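Local coordinates for protein beta-d-glucoside glucohydrolase (Hypocrea jecorina, PDB 3ZZ1) that probably hydrolyses terminal, non-reducing beta-D-glucosyl residues with release of beta-D-glucose, as a secreted family 3 beta-glucosidase of cellulose degradation, at residues A[228-233]-A[602-607]; A[338-343]-A[473-478]; A[345-350]-A[427-432]; A[582-587]-A[619-624]; A[607-612]-A[671-676]. One frame throughout, in Å; residues are numbered along the deposited sequence.

Interaction 1: A[228-233]-A[602-607]; sequences GFPGYV and VVPGGP
Gly228 and Pro230 meet the end of a beta hairpin, at Val602 to Pro604, in a small surface contact of backbone and apolar side chains. It ties the TIM-barrel-type N-terminal domain of this family 3 glycoside hydrolase to a C-terminal part of the chain. Gly228 follows helix 216-226 and leads toward strand 232-235. Strands 602-603 and 606-607 form the hairpin, closed by a type II beta turn from Val603 to Gly606. Two backbone bonds hold the turn: Val603 N to Gly606 O, 3.1 Å, and Gly606 N to Val603 O, 2.9 Å. The hairpin backbone comes close to Gly228. Gly228 CA is 3.7 Å from Val603 O, and a side chain here would run into that oxygen. The positive phi of 59° also suits glycine. Val602 comes in beside it, with CG1 anti to its own backbone N (chi1 171°). This turns Val602 CG1 onto Gly228 CA at 3.7 Å. Further along, the two proline rings cross at about a right angle, and Pro230 CG lies 3.8 Å from Pro604 CG. Trp9 of helix 8-20 touches both prolines. A backbone bond between Gly605 and Leu227 adds a further tie from the hairpin to the chain just before Gly228. The carbonyl of Gly228 faces Pro604, whose CA lies 3.5 Å from Gly228 O in a CA-H...O contact with 133° at the hydrogen.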
# COMPACT_ATOMS: atom_id res chain seq x y z
N GLY A 228 2.95 18.68 -11.48
CA GLY A 228 4.29 18.94 -12.00
C GLY A 228 5.17 17.72 -12.17
O GLY A 228 6.37 17.79 -11.95
N PHE A 229 4.57 16.60 -12.56
CA PHE A 229 5.27 15.33 -12.77
C PHE A 229 6.17 15.39 -14.01
O PHE A 229 5.67 15.59 -15.12
CB PHE A 229 4.24 14.19 -12.89
CG PHE A 229 4.85 12.83 -13.10
CD1 PHE A 229 5.80 12.31 -12.22
CD2 PHE A 229 4.43 12.04 -14.17
CE1 PHE A 229 6.34 11.05 -12.42
CE2 PHE A 229 4.96 10.77 -14.37
CZ PHE A 229 5.92 10.28 -13.50
N PRO A 230 7.49 15.23 -13.82
CA PRO A 230 8.41 15.30 -14.95
C PRO A 230 8.73 13.93 -15.56
O PRO A 230 9.39 13.87 -16.60
CB PRO A 230 9.68 15.92 -14.34
CG PRO A 230 9.34 16.17 -12.85
CD PRO A 230 8.22 15.24 -12.54
N GLY A 231 8.27 12.85 -14.93
CA GLY A 231 8.53 11.49 -15.41
C GLY A 231 7.54 10.98 -16.45
O GLY A 231 6.81 11.77 -17.05
N TYR A 232 7.51 9.67 -16.65
CA TYR A 232 6.71 9.08 -17.73
C TYR A 232 5.53 8.23 -17.26
O TYR A 232 5.60 7.57 -16.22
CB TYR A 232 7.59 8.28 -18.71
CG TYR A 232 8.27 7.05 -18.12
CD1 TYR A 232 9.49 7.16 -17.46
CD2 TYR A 232 7.71 5.78 -18.26
CE1 TYR A 232 10.12 6.04 -16.92
CE2 TYR A 232 8.33 4.65 -17.73
CZ TYR A 232 9.55 4.79 -17.07
OH TYR A 232 10.18 3.68 -16.54
N VAL A 233 4.46 8.25 -18.06
CA VAL A 233 3.27 7.46 -17.81
C VAL A 233 3.29 6.21 -18.68
O VAL A 233 3.34 6.29 -19.92
CB VAL A 233 1.97 8.25 -18.10
CG1 VAL A 233 0.73 7.38 -17.87
CG2 VAL A 233 1.90 9.54 -17.27
N VAL A 602 4.62 25.85 -9.80
CA VAL A 602 4.43 24.40 -9.83
C VAL A 602 5.76 23.67 -10.02
O VAL A 602 6.48 23.89 -10.99
CB VAL A 602 3.40 23.96 -10.93
CG1 VAL A 602 3.39 22.44 -11.10
CG2 VAL A 602 2.01 24.45 -10.58
N VAL A 603 6.09 22.84 -9.04
CA VAL A 603 7.22 21.93 -9.09
C VAL A 603 6.66 20.51 -8.89
O VAL A 603 5.44 20.35 -8.79
CB VAL A 603 8.29 22.27 -8.01
CG1 VAL A 603 8.87 23.68 -8.24
CG2 VAL A 603 7.72 22.14 -6.60
N PRO A 604 7.52 19.47 -8.85
CA PRO A 604 6.97 18.14 -8.57
C PRO A 604 6.25 18.11 -7.22
O PRO A 604 6.83 18.46 -6.20
CB PRO A 604 8.20 17.24 -8.57
CG PRO A 604 9.12 17.91 -9.53
CD PRO A 604 8.93 19.38 -9.28
N GLY A 605 4.98 17.71 -7.25
CA GLY A 605 4.13 17.70 -6.06
C GLY A 605 3.05 18.76 -6.14
O GLY A 605 2.02 18.65 -5.47
N GLY A 606 3.28 19.77 -6.96
CA GLY A 606 2.36 20.90 -7.08
C GLY A 606 3.08 22.19 -6.75
O GLY A 606 4.31 22.20 -6.64
N PRO A 607 2.33 23.30 -6.60
CA PRO A 607 2.92 24.55 -6.13
C PRO A 607 3.93 24.32 -5.02
O PRO A 607 3.67 23.57 -4.07
CB PRO A 607 1.71 25.33 -5.64
CG PRO A 607 0.63 24.93 -6.61
CD PRO A 607 0.93 23.49 -7.02

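Interaction 2: A[338-343]-A[473-478]; sequences ANILPL and NSNVIV
Ile340 lays its CD1 against the base of Asn475 and the flank of Ile477. Ile340 CD1 is 3.7 Å from Asn475 CB and 4.0 Å from Ile477 CG1. The side chain reaches this far because it is fully extended: CG1 is anti to the backbone N (chi1 -167°), and chi2 is also near 180°. Ile477 reaches back with its own CD1. This methyl meets two leucine branches, Leu343 CD2 at 3.7 Å and Leu341 CD2 at 3.8 Å. The chains slant across one another. Methyl meets methyl only where the leucines reach Ile477 CD1; Ile340 CD1 lies on methylene groups instead. Strand 476-482 lies inside the mixed sheet of the family 3 C-terminal domain, with strands 430-437 and 497-502 as its neighbours. Residues 338-343 belong to the loop from edge strand 332-336 to strand 348-352, and the loop, with a cis peptide before Pro342, packs its apolar side chains on this sheet. Ala499 of strand 497-502 touches both Ile340 and Ile477, and Leu341 also packs on Val501. Just before strand 476-482 the backbone makes an Asx turn. Asn473 OD1 accepts from Asn475 N at 2.7 Å, with 158° at the hydrogen and the donor in the carbonyl plane. The amide of Asn473 is held at its other end too, where ND2 donates to Ala425 O and Lys428 O.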
# COMPACT_ATOMS: atom_id res chain seq x y z
N ALA A 338 -8.26 -10.46 30.17
CA ALA A 338 -7.61 -11.22 31.24
C ALA A 338 -6.10 -11.32 31.09
O ALA A 338 -5.45 -12.12 31.76
CB ALA A 338 -8.24 -12.62 31.38
N ASN A 339 -5.54 -10.49 30.20
CA ASN A 339 -4.12 -10.53 29.85
C ASN A 339 -3.57 -11.94 29.63
O ASN A 339 -2.51 -12.31 30.16
CB ASN A 339 -3.30 -9.73 30.87
CG ASN A 339 -3.51 -8.23 30.74
OD1 ASN A 339 -3.26 -7.64 29.69
ND2 ASN A 339 -4.00 -7.61 31.81
N ILE A 340 -4.30 -12.73 28.84
CA ILE A 340 -3.86 -14.06 28.42
C ILE A 340 -2.56 -13.98 27.60
O ILE A 340 -1.74 -14.90 27.61
CB ILE A 340 -4.98 -14.80 27.63
CG1 ILE A 340 -4.65 -16.29 27.46
CG2 ILE A 340 -5.25 -14.12 26.29
CD1 ILE A 340 -5.77 -17.11 26.84
N LEU A 341 -2.40 -12.86 26.89
CA LEU A 341 -1.16 -12.55 26.18
C LEU A 341 -0.37 -11.48 26.95
O LEU A 341 -0.97 -10.56 27.50
CB LEU A 341 -1.44 -12.08 24.75
CG LEU A 341 -1.93 -13.12 23.73
CD1 LEU A 341 -2.13 -12.46 22.38
CD2 LEU A 341 -0.97 -14.28 23.62
N PRO A 342 0.97 -11.60 27.00
CA PRO A 342 1.75 -12.65 26.35
C PRO A 342 1.69 -13.96 27.12
O PRO A 342 1.46 -13.97 28.33
CB PRO A 342 3.17 -12.09 26.38
CG PRO A 342 3.21 -11.21 27.57
CD PRO A 342 1.82 -10.66 27.75
N LEU A 343 1.89 -15.06 26.39
CA LEU A 343 1.93 -16.39 26.97
C LEU A 343 3.17 -16.52 27.84
O LEU A 343 4.25 -16.06 27.47
CB LEU A 343 1.97 -17.46 25.87
CG LEU A 343 0.87 -17.49 24.81
CD1 LEU A 343 1.22 -18.51 23.73
CD2 LEU A 343 -0.49 -17.80 25.42
N ASN A 473 -12.85 -25.31 24.96
CA ASN A 473 -11.78 -24.61 25.67
C ASN A 473 -12.17 -23.20 26.13
O ASN A 473 -12.74 -22.43 25.35
CB ASN A 473 -10.51 -24.56 24.80
CG ASN A 473 -9.25 -24.25 25.60
OD1 ASN A 473 -9.10 -23.15 26.14
ND2 ASN A 473 -8.33 -25.21 25.65
N SER A 474 -11.86 -22.88 27.38
CA SER A 474 -12.18 -21.58 27.97
C SER A 474 -11.25 -20.44 27.54
O SER A 474 -11.61 -19.27 27.67
CB SER A 474 -12.17 -21.67 29.50
OG SER A 474 -13.42 -22.10 30.00
N ASN A 475 -10.07 -20.79 27.05
CA ASN A 475 -9.01 -19.81 26.79
C ASN A 475 -8.53 -19.83 25.35
O ASN A 475 -7.46 -20.37 25.04
CB ASN A 475 -7.84 -20.04 27.75
CG ASN A 475 -8.18 -19.66 29.18
OD1 ASN A 475 -8.44 -18.49 29.48
ND2 ASN A 475 -8.19 -20.65 30.06
N VAL A 476 -9.32 -19.22 24.48
CA VAL A 476 -9.07 -19.26 23.04
C VAL A 476 -8.39 -17.98 22.57
O VAL A 476 -8.81 -16.87 22.92
CB VAL A 476 -10.38 -19.49 22.24
CG1 VAL A 476 -10.08 -19.62 20.75
CG2 VAL A 476 -11.10 -20.73 22.76
N ILE A 477 -7.33 -18.15 21.79
CA ILE A 477 -6.65 -17.05 21.12
C ILE A 477 -6.88 -17.21 19.63
O ILE A 477 -6.55 -18.24 19.05
CB ILE A 477 -5.14 -17.02 21.46
CG1 ILE A 477 -4.94 -16.78 22.96
CG2 ILE A 477 -4.41 -15.93 20.62
CD1 ILE A 477 -3.54 -17.10 23.44
N VAL A 478 -7.46 -16.18 19.02
CA VAL A 478 -7.75 -16.20 17.59
C VAL A 478 -6.70 -15.39 16.84
O VAL A 478 -6.54 -14.19 17.08
CB VAL A 478 -9.15 -15.63 17.28
CG1 VAL A 478 -9.39 -15.59 15.77
CG2 VAL A 478 -10.24 -16.46 17.96

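Interaction 3: A[345-350]-A[427-432]; sequences KPASIA and GKDVAI
Ile349 pairs with Val430, and Ala350 with Ala431, as parallel beta bridges inside the mixed sheet of the family 3 C-terminal domain. Strands 348-352 and 430-437 are neighbours there, and their short segments run 31° apart. The backbone bonds centre on Ala350, which uses both its polar atoms. Ala350 N donates to Val430 O at 3.0 Å, and Ala350 O accepts from Ile432 N at 2.8 Å. The second bond is almost straight at the hydrogen, 178°. At the start of the strands, where Ser348 opens one and Asp429 just precedes the other, polar side chains take over the pairing. Asp429 OD2 accepts from Ser348 N at 3.0 Å through its anti lone pair. In return, Ser348 OG accepts from Asp429 N at 3.2 Å. The serine can do this because OG sits between its backbone N and carbonyl carbon (chi1 61°). Each residue thus holds the main chain of the other with its side chain. A water lies 2.7 Å from Ser348 OG and donates a weak bond to Asp429 OD2. Lys428 lays its bent chain along Ser348, while its NZ turns off to Arg426 O and Ala424 O. The apolar contacts fall on two faces of the sheet. Ala350 CB and Ala431 CB share one face, 4.1 Å apart. On the other, Ile349 and Val430 lie side by side and point the same way, with CG1 of the isoleucine 3.7 Å from CG2 of the valine. The second branch of Ile349, CG2, turns to Ile432 and meets its CD1 at 3.8 Å.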
# COMPACT_ATOMS: atom_id res chain seq x y z
N LYS A 345 4.19 -19.66 30.71
CA LYS A 345 4.69 -21.02 30.76
C LYS A 345 3.52 -22.00 30.90
O LYS A 345 3.39 -22.67 31.93
CB LYS A 345 5.68 -21.16 31.92
CG LYS A 345 6.80 -22.14 31.68
CD LYS A 345 7.81 -22.08 32.83
CE LYS A 345 8.69 -23.32 32.85
NZ LYS A 345 9.55 -23.40 31.63
N PRO A 346 2.64 -22.08 29.88
CA PRO A 346 1.53 -23.02 30.00
C PRO A 346 2.01 -24.46 29.81
O PRO A 346 3.01 -24.69 29.13
CB PRO A 346 0.60 -22.60 28.86
CG PRO A 346 1.51 -22.02 27.83
CD PRO A 346 2.65 -21.39 28.57
N ALA A 347 1.33 -25.42 30.44
CA ALA A 347 1.71 -26.83 30.32
C ALA A 347 1.40 -27.38 28.92
O ALA A 347 2.13 -28.23 28.40
CB ALA A 347 1.03 -27.68 31.40
N SER A 348 0.32 -26.88 28.31
CA SER A 348 -0.11 -27.35 27.01
C SER A 348 -0.72 -26.26 26.12
O SER A 348 -1.38 -25.34 26.60
CB SER A 348 -1.10 -28.52 27.16
OG SER A 348 -2.25 -28.11 27.87
N ILE A 349 -0.47 -26.38 24.82
CA ILE A 349 -1.02 -25.48 23.81
C ILE A 349 -1.67 -26.30 22.70
O ILE A 349 -1.06 -27.26 22.21
CB ILE A 349 0.07 -24.56 23.20
CG1 ILE A 349 0.52 -23.50 24.22
CG2 ILE A 349 -0.42 -23.88 21.92
CD1 ILE A 349 1.73 -22.66 23.79
N ALA A 350 -2.89 -25.94 22.32
CA ALA A 350 -3.49 -26.47 21.10
C ALA A 350 -3.32 -25.47 19.95
O ALA A 350 -3.54 -24.27 20.12
CB ALA A 350 -4.95 -26.80 21.31
N GLY A 427 -9.10 -29.79 27.16
CA GLY A 427 -8.20 -30.04 28.28
C GLY A 427 -6.89 -29.26 28.26
O GLY A 427 -6.05 -29.43 29.15
N LYS A 428 -6.71 -28.40 27.26
CA LYS A 428 -5.47 -27.61 27.14
C LYS A 428 -5.58 -26.26 27.84
O LYS A 428 -6.67 -25.71 28.00
CB LYS A 428 -5.07 -27.42 25.66
CG LYS A 428 -5.12 -28.68 24.80
CD LYS A 428 -4.30 -29.84 25.37
CE LYS A 428 -4.33 -31.07 24.47
NZ LYS A 428 -5.72 -31.58 24.26
N ASP A 429 -4.43 -25.74 28.28
CA ASP A 429 -4.37 -24.45 28.97
C ASP A 429 -4.84 -23.30 28.08
O ASP A 429 -5.65 -22.48 28.50
CB ASP A 429 -2.97 -24.18 29.51
CG ASP A 429 -2.56 -25.18 30.57
OD1 ASP A 429 -3.25 -25.27 31.60
OD2 ASP A 429 -1.55 -25.88 30.38
N VAL A 430 -4.31 -23.26 26.85
CA VAL A 430 -4.77 -22.31 25.83
C VAL A 430 -4.91 -23.00 24.48
O VAL A 430 -4.28 -24.03 24.21
CB VAL A 430 -3.84 -21.07 25.68
CG1 VAL A 430 -3.78 -20.26 26.98
CG2 VAL A 430 -2.44 -21.47 25.22
N ALA A 431 -5.77 -22.43 23.64
CA ALA A 431 -5.96 -22.91 22.28
C ALA A 431 -5.82 -21.74 21.32
O ALA A 431 -6.49 -20.72 21.47
CB ALA A 431 -7.34 -23.55 22.14
N ILE A 432 -4.93 -21.90 20.34
CA ILE A 432 -4.67 -20.85 19.35
C ILE A 432 -5.26 -21.28 18.01
O ILE A 432 -4.80 -22.25 17.41
CB ILE A 432 -3.15 -20.55 19.20
CG1 ILE A 432 -2.48 -20.40 20.58
CG2 ILE A 432 -2.94 -19.29 18.37
CD1 ILE A 432 -0.94 -20.33 20.55
O HOH W 1 -2.20 -29.16 30.35

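Interaction 4: A[582-587]-A[619-624]; sequences FNYSRL and VDIANS
Leu587 and Val619 stand side by side, pointing the same way, with Leu587 CD1 3.6 Å from Val619 CG1. The leucine CG is anti to the backbone N (chi1 177°), which brings CD1 alongside the valine. They end a run of antiparallel pairs between strands 582-591 and 613-623, in the fibronectin type III-like beta sandwich. The hydrogen-bonded pairs are Asn583 with Ala622 and Ser585 with Asp620. Asn583 N reaches Ala622 O at 3.0 Å, and Asp620 N reaches Ser585 O at 2.9 Å. Between them, Tyr584 pairs with Ile621 on the buried face. Ile621 is the bump here, and its two branches part, one toward each aromatic residue. CG2 fits in beside Phe582 CB at 3.9 Å, while CG1 stands only loosely over one face of the Tyr584 ring, 4.5 Å from CD2. The Phe582 ring swings toward Asn623, where CE1 comes 4.1 Å from CB of the asparagine. The opposite face is more polar. Ser585 OG lies against Asp620 CB at 3.7 Å, and the Arg586 chain slants across the carboxylate, CG 3.7 Å from Asp620 OD2. The charged ends do not touch. Replacing Asp620 by an alanine would probably leave the base of Arg586 without the carboxylate it lies against, and take away the opposite charge that this acid brings near its guanidinium. The buried face packs on the second sheet. Ile621 meets Leu657 and Leu659 of strand 650-659, Tyr584 OH bonds Glu631 of strand 629-638, and Leu587 touches Leu706 of strand 704-712. Strand 664-672 flanks strand 613-623 on its other edge.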
# COMPACT_ATOMS: atom_id res chain seq x y z
N PHE A 582 0.07 3.93 27.71
CA PHE A 582 0.79 5.16 27.44
C PHE A 582 -0.09 6.36 27.78
O PHE A 582 -1.29 6.34 27.51
CB PHE A 582 1.18 5.24 25.95
CG PHE A 582 1.99 4.07 25.46
CD1 PHE A 582 3.38 4.07 25.59
CD2 PHE A 582 1.37 2.97 24.87
CE1 PHE A 582 4.13 3.00 25.13
CE2 PHE A 582 2.12 1.89 24.41
CZ PHE A 582 3.51 1.91 24.54
N ASN A 583 0.48 7.39 28.39
CA ASN A 583 -0.27 8.64 28.46
C ASN A 583 0.35 9.87 27.81
O ASN A 583 1.57 10.04 27.77
CB ASN A 583 -0.93 8.95 29.82
CG ASN A 583 -0.27 8.27 30.97
OD1 ASN A 583 0.71 8.78 31.53
ND2 ASN A 583 -0.82 7.14 31.39
N TYR A 584 -0.54 10.70 27.28
CA TYR A 584 -0.19 11.85 26.48
C TYR A 584 -0.32 13.10 27.34
O TYR A 584 -1.28 13.24 28.11
CB TYR A 584 -1.14 11.97 25.28
CG TYR A 584 -1.07 10.84 24.26
CD1 TYR A 584 -1.09 9.50 24.64
CD2 TYR A 584 -1.02 11.13 22.89
CE1 TYR A 584 -1.04 8.47 23.69
CE2 TYR A 584 -0.97 10.12 21.94
CZ TYR A 584 -0.98 8.79 22.35
OH TYR A 584 -0.93 7.80 21.40
N SER A 585 0.64 14.01 27.21
CA SER A 585 0.58 15.28 27.92
C SER A 585 1.27 16.37 27.12
O SER A 585 1.99 16.09 26.15
CB SER A 585 1.23 15.16 29.30
OG SER A 585 2.58 14.78 29.19
N ARG A 586 1.04 17.62 27.53
CA ARG A 586 1.80 18.77 27.05
C ARG A 586 1.65 18.98 25.55
O ARG A 586 2.63 18.96 24.80
CB ARG A 586 3.28 18.63 27.45
CG ARG A 586 3.53 18.32 28.94
CD ARG A 586 3.32 19.55 29.81
NE ARG A 586 3.63 19.31 31.22
CZ ARG A 586 2.72 19.06 32.16
NH1 ARG A 586 1.43 19.02 31.86
NH2 ARG A 586 3.11 18.86 33.41
N LEU A 587 0.41 19.18 25.11
CA LEU A 587 0.14 19.46 23.70
C LEU A 587 0.47 20.91 23.37
O LEU A 587 -0.07 21.83 23.98
CB LEU A 587 -1.32 19.14 23.35
CG LEU A 587 -1.86 19.42 21.94
CD1 LEU A 587 -0.98 18.82 20.86
CD2 LEU A 587 -3.26 18.88 21.82
N VAL A 619 3.54 16.49 21.28
CA VAL A 619 3.00 15.89 22.51
C VAL A 619 4.08 15.04 23.17
O VAL A 619 4.99 14.56 22.50
CB VAL A 619 1.76 14.98 22.27
CG1 VAL A 619 0.51 15.80 22.05
CG2 VAL A 619 1.99 13.99 21.12
N ASP A 620 3.96 14.86 24.48
CA ASP A 620 4.81 13.94 25.22
C ASP A 620 4.09 12.62 25.41
O ASP A 620 2.88 12.60 25.63
CB ASP A 620 5.18 14.52 26.59
CG ASP A 620 6.12 15.70 26.49
OD1 ASP A 620 6.66 15.94 25.39
OD2 ASP A 620 6.31 16.39 27.51
N ILE A 621 4.83 11.53 25.29
CA ILE A 621 4.28 10.20 25.52
C ILE A 621 5.15 9.46 26.52
O ILE A 621 6.36 9.33 26.32
CB ILE A 621 4.16 9.39 24.21
CG1 ILE A 621 3.37 10.17 23.16
CG2 ILE A 621 3.49 8.04 24.48
CD1 ILE A 621 3.72 9.79 21.76
N ALA A 622 4.52 9.00 27.60
CA ALA A 622 5.19 8.21 28.62
C ALA A 622 4.58 6.82 28.72
O ALA A 622 3.36 6.66 28.61
CB ALA A 622 5.12 8.92 29.98
N ASN A 623 5.44 5.82 28.90
CA ASN A 623 5.00 4.46 29.17
C ASN A 623 4.70 4.35 30.66
O ASN A 623 5.61 4.30 31.49
CB ASN A 623 6.08 3.45 28.73
CG ASN A 623 5.73 2.00 29.06
OD1 ASN A 623 4.80 1.71 29.83
ND2 ASN A 623 6.49 1.07 28.49
N SER A 624 3.41 4.32 30.98
CA SER A 624 2.95 4.28 32.37
C SER A 624 2.68 2.87 32.88
O SER A 624 2.31 2.68 34.04
CB SER A 624 1.70 5.14 32.55
OG SER A 624 0.66 4.69 31.70

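Interaction 5: A[607-612]-A[671-676]; sequences PSDLFQ and IRRRDL
The Phe611 ring carries Arg674 on one face. Arg674 CD stands 3.6 Å from the ring centroid, 8° off the normal, in a CH-pi contact. The guanidinium runs on nearly parallel to the ring, the planes 15° apart. Phe611 CZ lies beneath it, off centre, 3.5 Å from Arg674 CZ. At its edge, in plane, is CZ of Arg672. The Arg672 guanidinium stands almost upright to the ring (85°), its NH1 oblique to Phe611 CE2 at 3.6 Å. Arg674 CD covers one face of this guanidinium, and its edge holds Asp675. The grip is side-on: Arg672 NH2 meets Asp675 OD1 at 2.9 Å in a salt bridge, and NE meets OD2. The backbone N of Arg672 donates to the same OD2. Residues 607-612 make two overlapping type I turns before strand 613-623, and residues 671-676 pass from strand 664-672, in the fibronectin type III-like domain, into a short 3-10 segment. Two backbone bonds join them: Arg674 N to Leu610 O, 3.0 Å, and Arg673 N to Gln612 O, 3.0 Å. Asp191 of helix 178-194, in the N-terminal domain, forms salt bridges with Arg672 and Arg674. A leucine in place of Arg672 would probably leave Asp675 without its charged mate and cost Asp191 one of its two arginines. Extended Arg673 lies alongside Asp609. Arg673 NE is a long 3.9 Å from Asp609 OD2, which lies well out of the guanidinium plane, so this is a pairing of charges alone. Asp609 takes hydrogen bonds from Gly600 N and Thr599 N, while Arg673 NH1 and NH2 bond Lys594 O and Gly596 O.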
# COMPACT_ATOMS: atom_id res chain seq x y z
N PRO A 607 2.33 23.30 -6.60
CA PRO A 607 2.92 24.55 -6.13
C PRO A 607 3.93 24.32 -5.02
O PRO A 607 3.67 23.57 -4.07
CB PRO A 607 1.71 25.33 -5.64
CG PRO A 607 0.63 24.93 -6.61
CD PRO A 607 0.93 23.49 -7.02
N SER A 608 5.09 24.95 -5.15
CA SER A 608 6.26 24.67 -4.31
C SER A 608 6.04 24.80 -2.80
O SER A 608 6.77 24.20 -2.02
CB SER A 608 7.44 25.55 -4.74
OG SER A 608 7.14 26.92 -4.54
N ASP A 609 5.04 25.58 -2.39
CA ASP A 609 4.76 25.78 -0.97
C ASP A 609 3.95 24.64 -0.33
O ASP A 609 3.93 24.51 0.90
CB ASP A 609 4.13 27.16 -0.68
CG ASP A 609 2.95 27.50 -1.60
OD1 ASP A 609 2.88 26.99 -2.75
OD2 ASP A 609 2.09 28.31 -1.18
N LEU A 610 3.30 23.82 -1.15
CA LEU A 610 2.37 22.80 -0.67
C LEU A 610 2.96 21.72 0.23
O LEU A 610 2.29 21.25 1.15
CB LEU A 610 1.59 22.16 -1.83
CG LEU A 610 0.40 22.96 -2.34
CD1 LEU A 610 -0.12 22.39 -3.64
CD2 LEU A 610 -0.71 23.03 -1.28
N PHE A 611 4.20 21.33 -0.03
CA PHE A 611 4.87 20.31 0.79
C PHE A 611 5.80 20.93 1.83
O PHE A 611 6.47 20.21 2.58
CB PHE A 611 5.61 19.30 -0.09
CG PHE A 611 4.71 18.27 -0.73
CD1 PHE A 611 4.00 18.58 -1.89
CD2 PHE A 611 4.58 17.00 -0.18
CE1 PHE A 611 3.17 17.64 -2.49
CE2 PHE A 611 3.75 16.06 -0.76
CZ PHE A 611 3.04 16.37 -1.92
N GLN A 612 5.84 22.26 1.88
CA GLN A 612 6.65 22.96 2.87
C GLN A 612 5.92 23.08 4.20
O GLN A 612 4.70 23.24 4.24
CB GLN A 612 7.09 24.33 2.35
CG GLN A 612 8.29 24.27 1.42
CD GLN A 612 8.58 25.57 0.70
OE1 GLN A 612 7.71 26.43 0.54
NE2 GLN A 612 9.82 25.73 0.24
N ILE A 671 3.52 19.82 10.05
CA ILE A 671 2.35 20.08 9.22
C ILE A 671 2.71 20.89 7.98
O ILE A 671 3.15 22.04 8.08
CB ILE A 671 1.24 20.78 10.04
CG1 ILE A 671 0.79 19.87 11.19
CG2 ILE A 671 0.07 21.17 9.14
CD1 ILE A 671 -0.25 20.49 12.10
N ARG A 672 2.54 20.27 6.82
CA ARG A 672 2.78 20.92 5.53
C ARG A 672 1.58 21.79 5.20
O ARG A 672 0.48 21.59 5.74
CB ARG A 672 2.98 19.88 4.43
CG ARG A 672 4.08 18.85 4.72
CD ARG A 672 3.99 17.64 3.80
NE ARG A 672 2.70 16.96 3.90
CZ ARG A 672 2.41 15.77 3.36
NH1 ARG A 672 3.31 15.10 2.67
NH2 ARG A 672 1.19 15.26 3.51
N ARG A 673 1.77 22.76 4.30
CA ARG A 673 0.67 23.62 3.90
C ARG A 673 -0.55 22.82 3.40
O ARG A 673 -1.69 23.15 3.74
CB ARG A 673 1.09 24.64 2.84
CG ARG A 673 -0.04 25.59 2.50
CD ARG A 673 0.30 26.60 1.43
NE ARG A 673 -0.84 27.50 1.24
CZ ARG A 673 -1.12 28.53 2.03
NH1 ARG A 673 -0.34 28.82 3.06
NH2 ARG A 673 -2.18 29.28 1.79
N ARG A 674 -0.29 21.78 2.61
CA ARG A 674 -1.37 20.94 2.06
C ARG A 674 -2.17 20.20 3.14
O ARG A 674 -3.34 19.87 2.93
CB ARG A 674 -0.83 19.97 1.00
CG ARG A 674 0.03 18.83 1.54
CD ARG A 674 0.84 18.17 0.44
NE ARG A 674 0.02 17.42 -0.51
CZ ARG A 674 -0.12 16.09 -0.52
NH1 ARG A 674 0.51 15.32 0.38
NH2 ARG A 674 -0.90 15.52 -1.43
N ASP A 675 -1.55 19.97 4.29
CA ASP A 675 -2.21 19.30 5.42
C ASP A 675 -3.30 20.17 6.06
O ASP A 675 -4.11 19.67 6.84
CB ASP A 675 -1.19 18.85 6.48
CG ASP A 675 -0.19 17.83 5.93
OD1 ASP A 675 -0.58 16.98 5.10
OD2 ASP A 675 0.99 17.89 6.34
N LEU A 676 -3.31 21.46 5.72
CA LEU A 676 -4.36 22.38 6.17
C LEU A 676 -5.21 22.89 5.00
O LEU A 676 -6.00 23.83 5.15
CB LEU A 676 -3.74 23.58 6.92
CG LEU A 676 -2.88 23.30 8.16
CD1 LEU A 676 -2.25 24.59 8.68
CD2 LEU A 676 -3.70 22.64 9.26

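Two pairs of contacts touch, and interaction 4 touches none of the others. Interactions 2 and 3 share the sheet of the C-terminal domain. Their centres are 9 Å apart, and Ile477 N lies 2.7 Å from Ala431 O, a probable hydrogen bond between neighbouring strands. Interactions 1 and 5 share Pro607, and Gly605 O lies 3.4 Å from Phe611 CE1. Both bear on the N-terminal domain. Interaction 4 shares a sheet with interaction 5, about 9 Å away at the nearest atoms, and lies about 12 Å from interaction 2 by the same measure. Interactions 1 and 3 are farthest apart, 57 Å between centres. The glycan on Asn310 is near residues that belong to none of the five contacts.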